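Local coordinates for aminotransferase, class III (Thermomicrobium roseum, PDB 6IO1), which probably catalyses pyridoxal-phosphate-dependent transamination as a thermostable, (S)-enantioselective omega-transaminase, at residues B[94-99]-B[330-335]; B[186-191]-B[234-239]. All blocks are in the same frame, centred on the assembly; numbering follows the deposited sequence.

Interaction 1 (B[94-99]-B[330-335]); sequences SPPTIE and ACAVAL
Pro96 and Thr97, on the first turn of helix 95-107, meet the Cys331, Ala332 and Leu335 ridge of helix 328-344. The pyrrolidine CB of Pro96 is the main bump: it sits over the helix backbone between Cys331 and Ala332, 3.8 Å from Ala332 N and 4.1 Å from Ala332 CB. Cys331 fits in the reverse sense, with CB lying 3.7 Å from Pro96 O and SG reaching along to Thr97. The cysteine SG, anti to its own carbonyl carbon (chi1 -66°), lies 3.6 Å from Thr97 OG1, with CB and CG2 of the threonine close by. One turn further on, Leu335 slides CD1 between Pro96 O and Glu99 CB, the methyl lying 4.1 Å from Glu99 CB. The small Cys331 and Ala332 suit the close approach of the segment axes, 8.1 Å at a crossing angle of 49°. In this fold type I aminotransferase the two helices pack beside the subunit interface: Glu99 turns its carboxylate away from Leu335 into a salt bridge with Lys14 of the second subunit, and Pro96 and Ala332 also touch Gln79 of helix 70-82. Thr97 OG1 accepts a 2.9 Å hydrogen bond from OG of Ser94, the N-cap residue, and is also hydrogen-bonded to Gly326 O. With an alanine here, the Ser94 hydroxyl and the Gly326 carbonyl are likely to lose their shared partner, and a gap would probably open beside the Cys331 sulfur. Leu100, on the next turn, continues the hydrophobic seam against Cys331, Ala334 and Leu335.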
loop_
_atom_site.group_PDB
_atom_site.type_symbol
_atom_site.label_atom_id
_atom_site.label_comp_id
_atom_site.label_asym_id
_atom_site.label_seq_id
_atom_site.Cartn_x
_atom_site.Cartn_y
_atom_site.Cartn_z
ATOM N N SER B 94 14.522 9.998 7.501
ATOM C CA SER B 94 14.526 10.102 8.950
ATOM C C SER B 94 15.501 9.095 9.554
ATOM O O SER B 94 15.847 8.094 8.918
ATOM C CB SER B 94 13.117 9.865 9.513
ATOM O OG SER B 94 12.764 8.494 9.453
ATOM N N PRO B 95 15.971 9.333 10.777
ATOM C CA PRO B 95 16.937 8.415 11.407
ATOM C C PRO B 95 16.413 6.991 11.538
ATOM O O PRO B 95 17.169 6.043 11.270
ATOM C CB PRO B 95 17.179 9.054 12.783
ATOM C CG PRO B 95 16.975 10.503 12.536
ATOM C CD PRO B 95 15.848 10.592 11.536
ATOM N N PRO B 96 15.155 6.772 11.964
ATOM C CA PRO B 96 14.704 5.372 12.090
ATOM C C PRO B 96 14.727 4.617 10.774
ATOM O O PRO B 96 15.090 3.436 10.752
ATOM C CB PRO B 96 13.279 5.501 12.650
ATOM C CG PRO B 96 13.197 6.852 13.224
ATOM C CD PRO B 96 14.106 7.708 12.416
ATOM N N THR B 97 14.370 5.277 9.671
ATOM C CA THR B 97 14.398 4.627 8.365
ATOM C C THR B 97 15.815 4.204 7.992
ATOM O O THR B 97 16.046 3.073 7.541
ATOM C CB THR B 97 13.822 5.571 7.308
ATOM O OG1 THR B 97 12.575 6.104 7.770
ATOM C CG2 THR B 97 13.601 4.837 5.996
ATOM N N ILE B 98 16.780 5.104 8.187
ATOM C CA ILE B 98 18.172 4.815 7.844
ATOM C C ILE B 98 18.703 3.667 8.697
ATOM O O ILE B 98 19.355 2.737 8.193
ATOM C CB ILE B 98 19.026 6.085 8.008
ATOM C CG1 ILE B 98 18.548 7.180 7.052
ATOM C CG2 ILE B 98 20.487 5.780 7.781
ATOM C CD1 ILE B 98 19.207 8.523 7.284
ATOM N N GLU B 99 18.439 3.721 10.005
ATOM C CA GLU B 99 18.913 2.667 10.895
ATOM C C GLU B 99 18.280 1.326 10.548
ATOM O O GLU B 99 18.951 0.288 10.586
ATOM C CB GLU B 99 18.636 3.039 12.352
ATOM C CG GLU B 99 19.378 4.283 12.831
ATOM C CD GLU B 99 20.863 4.051 13.064
ATOM O OE1 GLU B 99 21.363 2.946 12.762
ATOM O OE2 GLU B 99 21.537 4.982 13.553
ATOM N N ALA B 330 6.670 3.712 11.604
ATOM C CA ALA B 330 6.726 2.303 11.236
ATOM C C ALA B 330 8.134 1.751 11.396
ATOM O O ALA B 330 8.320 0.648 11.920
ATOM C CB ALA B 330 6.235 2.113 9.800
ATOM N N CYS B 331 9.142 2.506 10.952
ATOM C CA CYS B 331 10.522 2.036 11.049
ATOM C C CYS B 331 10.988 1.940 12.500
ATOM O O CYS B 331 11.707 1.003 12.861
ATOM C CB CYS B 331 11.439 2.952 10.239
ATOM S SG CYS B 331 11.127 2.902 8.459
ATOM N N ALA B 332 10.612 2.907 13.341
ATOM C CA ALA B 332 10.975 2.830 14.755
ATOM C C ALA B 332 10.328 1.622 15.426
ATOM O O ALA B 332 10.982 0.893 16.191
ATOM C CB ALA B 332 10.578 4.121 15.470
ATOM N N VAL B 333 9.040 1.396 15.151
ATOM C CA VAL B 333 8.363 0.224 15.695
ATOM C C VAL B 333 9.023 -1.049 15.183
ATOM O O VAL B 333 9.149 -2.036 15.915
ATOM C CB VAL B 333 6.861 0.269 15.356
ATOM C CG1 VAL B 333 6.195 -1.060 15.680
ATOM C CG2 VAL B 333 6.184 1.401 16.112
ATOM N N ALA B 334 9.458 -1.045 13.921
ATOM C CA ALA B 334 10.157 -2.199 13.366
ATOM C C ALA B 334 11.475 -2.447 14.085
ATOM O O ALA B 334 11.846 -3.597 14.332
ATOM C CB ALA B 334 10.400 -2.000 11.871
ATOM N N LEU B 335 12.209 -1.380 14.403
ATOM C CA LEU B 335 13.464 -1.538 15.132
ATOM C C LEU B 335 13.222 -2.157 16.504
ATOM O O LEU B 335 13.937 -3.081 16.915
ATOM C CB LEU B 335 14.169 -0.188 15.267
ATOM C CG LEU B 335 14.749 0.417 13.987
ATOM C CD1 LEU B 335 15.255 1.828 14.242
ATOM C CD2 LEU B 335 15.858 -0.461 13.429
#

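Interaction 2 (B[186-191]-B[234-239]); sequences APYKYR and GVVVPP
Pro187, at the centre of an inverse gamma turn, pushes its ring and its carbonyl oxygen against the extended run of Val236, Pro238 and Pro239, with no direct hydrogen bond between the segments. The turn is closed by a weak bond from Tyr188 N to Ala186 O, 2.8 Å long. Both segments belong to the large domain of the type I aminotransferase fold: 186-191 follows the outermost strand 181-184 of its mixed sheet, and 234-239 is part of the loop leading from strand 221-226 to helix 242-253. Val236 is the chief intruder. With CG1 anti to its backbone N (chi1 -177°), that methyl approaches Pro187 O to 3.0 Å, a very tight contact for a carbon and an oxygen, and also lies 4.0 Å from Tyr188 CB, oblique to the phenol ring. The pyrrolidine ring of Pro187 is met by other prolines, its CB standing 3.8 Å from Pro239 CD while CG faces Pro238 CB. Beyond Pro239, Phe201 and Val202 of helix 198-216 continue the apolar packing. Tyr188, the N-cap residue of the short helix 189-192, carries the segment toward the other sheet: its OH is hydrogen-bonded to Glu383 of strand 379-384, and the same carboxylate forms a salt bridge with Arg191. The Val236 side chain is about 12 Å from the bound PMP, so this packing does not line the cofactor pocket. One water spans the polar side of the seam, accepting from Lys189 N at 2.9 Å and lying within hydrogen-bonding distance of two carbonyls, Pro187 O at 3.0 Å and Val237 O at 3.1 Å.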
loop_
_atom_site.group_PDB
_atom_site.type_symbol
_atom_site.label_atom_id
_atom_site.label_comp_id
_atom_site.label_asym_id
_atom_site.label_seq_id
_atom_site.Cartn_x
_atom_site.Cartn_y
_atom_site.Cartn_z
ATOM N N ALA B 186 2.525 -25.409 -9.401
ATOM C CA ALA B 186 2.904 -25.341 -7.971
ATOM C C ALA B 186 3.603 -26.645 -7.568
ATOM O O ALA B 186 3.166 -27.714 -8.038
ATOM C CB ALA B 186 1.669 -25.104 -7.137
ATOM N N PRO B 187 4.630 -26.621 -6.688
ATOM C CA PRO B 187 5.292 -27.850 -6.245
ATOM C C PRO B 187 4.402 -28.402 -5.122
ATOM O O PRO B 187 4.782 -28.337 -3.968
ATOM C CB PRO B 187 6.619 -27.332 -5.677
ATOM C CG PRO B 187 6.274 -25.957 -5.146
ATOM C CD PRO B 187 5.216 -25.420 -6.089
ATOM N N TYR B 188 3.244 -28.938 -5.520
ATOM C CA TYR B 188 2.210 -29.442 -4.616
ATOM C C TYR B 188 2.158 -30.960 -4.782
ATOM O O TYR B 188 1.409 -31.490 -5.602
ATOM C CB TYR B 188 0.890 -28.752 -4.954
ATOM C CG TYR B 188 -0.326 -29.119 -4.137
ATOM C CD1 TYR B 188 -0.217 -29.603 -2.842
ATOM C CD2 TYR B 188 -1.600 -28.946 -4.665
ATOM C CE1 TYR B 188 -1.347 -29.923 -2.108
ATOM C CE2 TYR B 188 -2.727 -29.261 -3.940
ATOM C CZ TYR B 188 -2.597 -29.749 -2.661
ATOM O OH TYR B 188 -3.724 -30.064 -1.937
ATOM N N LYS B 189 2.965 -31.660 -3.977
ATOM C CA LYS B 189 3.160 -33.097 -4.165
ATOM C C LYS B 189 1.891 -33.897 -3.895
ATOM O O LYS B 189 1.648 -34.916 -4.552
ATOM C CB LYS B 189 4.292 -33.591 -3.265
ATOM C CG LYS B 189 4.873 -34.929 -3.682
ATOM C CD LYS B 189 5.902 -35.414 -2.677
ATOM C CE LYS B 189 6.652 -36.622 -3.204
ATOM N NZ LYS B 189 7.299 -37.407 -2.116
ATOM N N TYR B 190 1.082 -33.467 -2.923
ATOM C CA TYR B 190 -0.071 -34.261 -2.501
ATOM C C TYR B 190 -1.017 -34.549 -3.660
ATOM O O TYR B 190 -1.596 -35.639 -3.741
ATOM C CB TYR B 190 -0.811 -33.544 -1.373
ATOM C CG TYR B 190 -2.062 -34.243 -0.892
ATOM C CD1 TYR B 190 -1.997 -35.486 -0.278
ATOM C CD2 TYR B 190 -3.310 -33.652 -1.044
ATOM C CE1 TYR B 190 -3.139 -36.123 0.167
ATOM C CE2 TYR B 190 -4.458 -34.282 -0.604
ATOM C CZ TYR B 190 -4.367 -35.518 -0.000
ATOM O OH TYR B 190 -5.511 -36.146 0.439
ATOM N N ARG B 191 -1.191 -33.587 -4.567
ATOM C CA ARG B 191 -2.088 -33.764 -5.699
ATOM C C ARG B 191 -1.393 -33.774 -7.051
ATOM O O ARG B 191 -1.969 -34.289 -8.014
ATOM C CB ARG B 191 -3.158 -32.662 -5.701
ATOM C CG ARG B 191 -4.023 -32.659 -4.455
ATOM C CD ARG B 191 -5.213 -31.726 -4.593
ATOM N NE ARG B 191 -6.127 -31.855 -3.463
ATOM C CZ ARG B 191 -7.152 -32.700 -3.426
ATOM N NH1 ARG B 191 -7.410 -33.479 -4.468
ATOM N NH2 ARG B 191 -7.930 -32.755 -2.354
ATOM N N GLY B 234 -2.158 -22.275 0.073
ATOM C CA GLY B 234 -2.479 -23.532 0.722
ATOM C C GLY B 234 -1.337 -24.205 1.457
ATOM O O GLY B 234 -1.312 -25.436 1.556
ATOM N N VAL B 235 -0.406 -23.412 1.996
ATOM C CA VAL B 235 0.739 -23.907 2.758
ATOM C C VAL B 235 1.396 -25.043 1.983
ATOM O O VAL B 235 1.430 -26.190 2.438
ATOM C CB VAL B 235 0.331 -24.343 4.178
ATOM C CG1 VAL B 235 1.564 -24.661 5.023
ATOM C CG2 VAL B 235 -0.484 -23.250 4.845
ATOM N N VAL B 236 1.897 -24.733 0.792
ATOM C CA VAL B 236 2.541 -25.728 -0.056
ATOM C C VAL B 236 4.019 -25.757 0.310
ATOM O O VAL B 236 4.779 -24.857 -0.055
ATOM C CB VAL B 236 2.340 -25.419 -1.543
ATOM C CG1 VAL B 236 2.968 -26.507 -2.399
ATOM C CG2 VAL B 236 0.860 -25.276 -1.856
ATOM N N VAL B 237 4.427 -26.797 1.028
ATOM C CA VAL B 237 5.825 -26.975 1.402
ATOM C C VAL B 237 6.535 -27.635 0.227
ATOM O O VAL B 237 6.141 -28.732 -0.196
ATOM C CB VAL B 237 5.966 -27.805 2.687
ATOM C CG1 VAL B 237 7.424 -27.890 3.107
ATOM C CG2 VAL B 237 5.120 -27.203 3.799
ATOM N N PRO B 238 7.568 -27.013 -0.332
ATOM C CA PRO B 238 8.208 -27.566 -1.523
ATOM C C PRO B 238 8.965 -28.835 -1.182
ATOM O O PRO B 238 9.364 -29.037 -0.025
ATOM C CB PRO B 238 9.163 -26.446 -1.958
ATOM C CG PRO B 238 9.504 -25.753 -0.683
ATOM C CD PRO B 238 8.244 -25.793 0.144
ATOM N N PRO B 239 9.175 -29.720 -2.152
ATOM C CA PRO B 239 9.945 -30.932 -1.875
ATOM C C PRO B 239 11.405 -30.589 -1.629
ATOM O O PRO B 239 11.900 -29.530 -2.021
ATOM C CB PRO B 239 9.772 -31.766 -3.149
ATOM C CG PRO B 239 9.502 -30.759 -4.214
ATOM C CD PRO B 239 8.720 -29.658 -3.552
HETATM O O HOH W 1 5.134 -30.819 -2.265
#

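From the N terminus, the chain passes several helices and strands before helix 95-107, whose opening turn supplies one side of interaction 1. It then builds large-domain strands and, past strand 181-184, reaches 186-191; the next 42 residues, including helix 198-216, bring it back at 234-239, closing the short loop of interaction 2. Only after helix 242-253 and the remaining strands of that sheet does helix 328-344 close interaction 1, with 230 residues between its segments, so the second loop is nested within the first. The contacts lie on opposite sides of the chain's centre, about 36 Å between centres: one joins helices beside the second subunit, the other joins the turn after strand 181-184 and the start of helix 189-192 to the loop before helix 242-253.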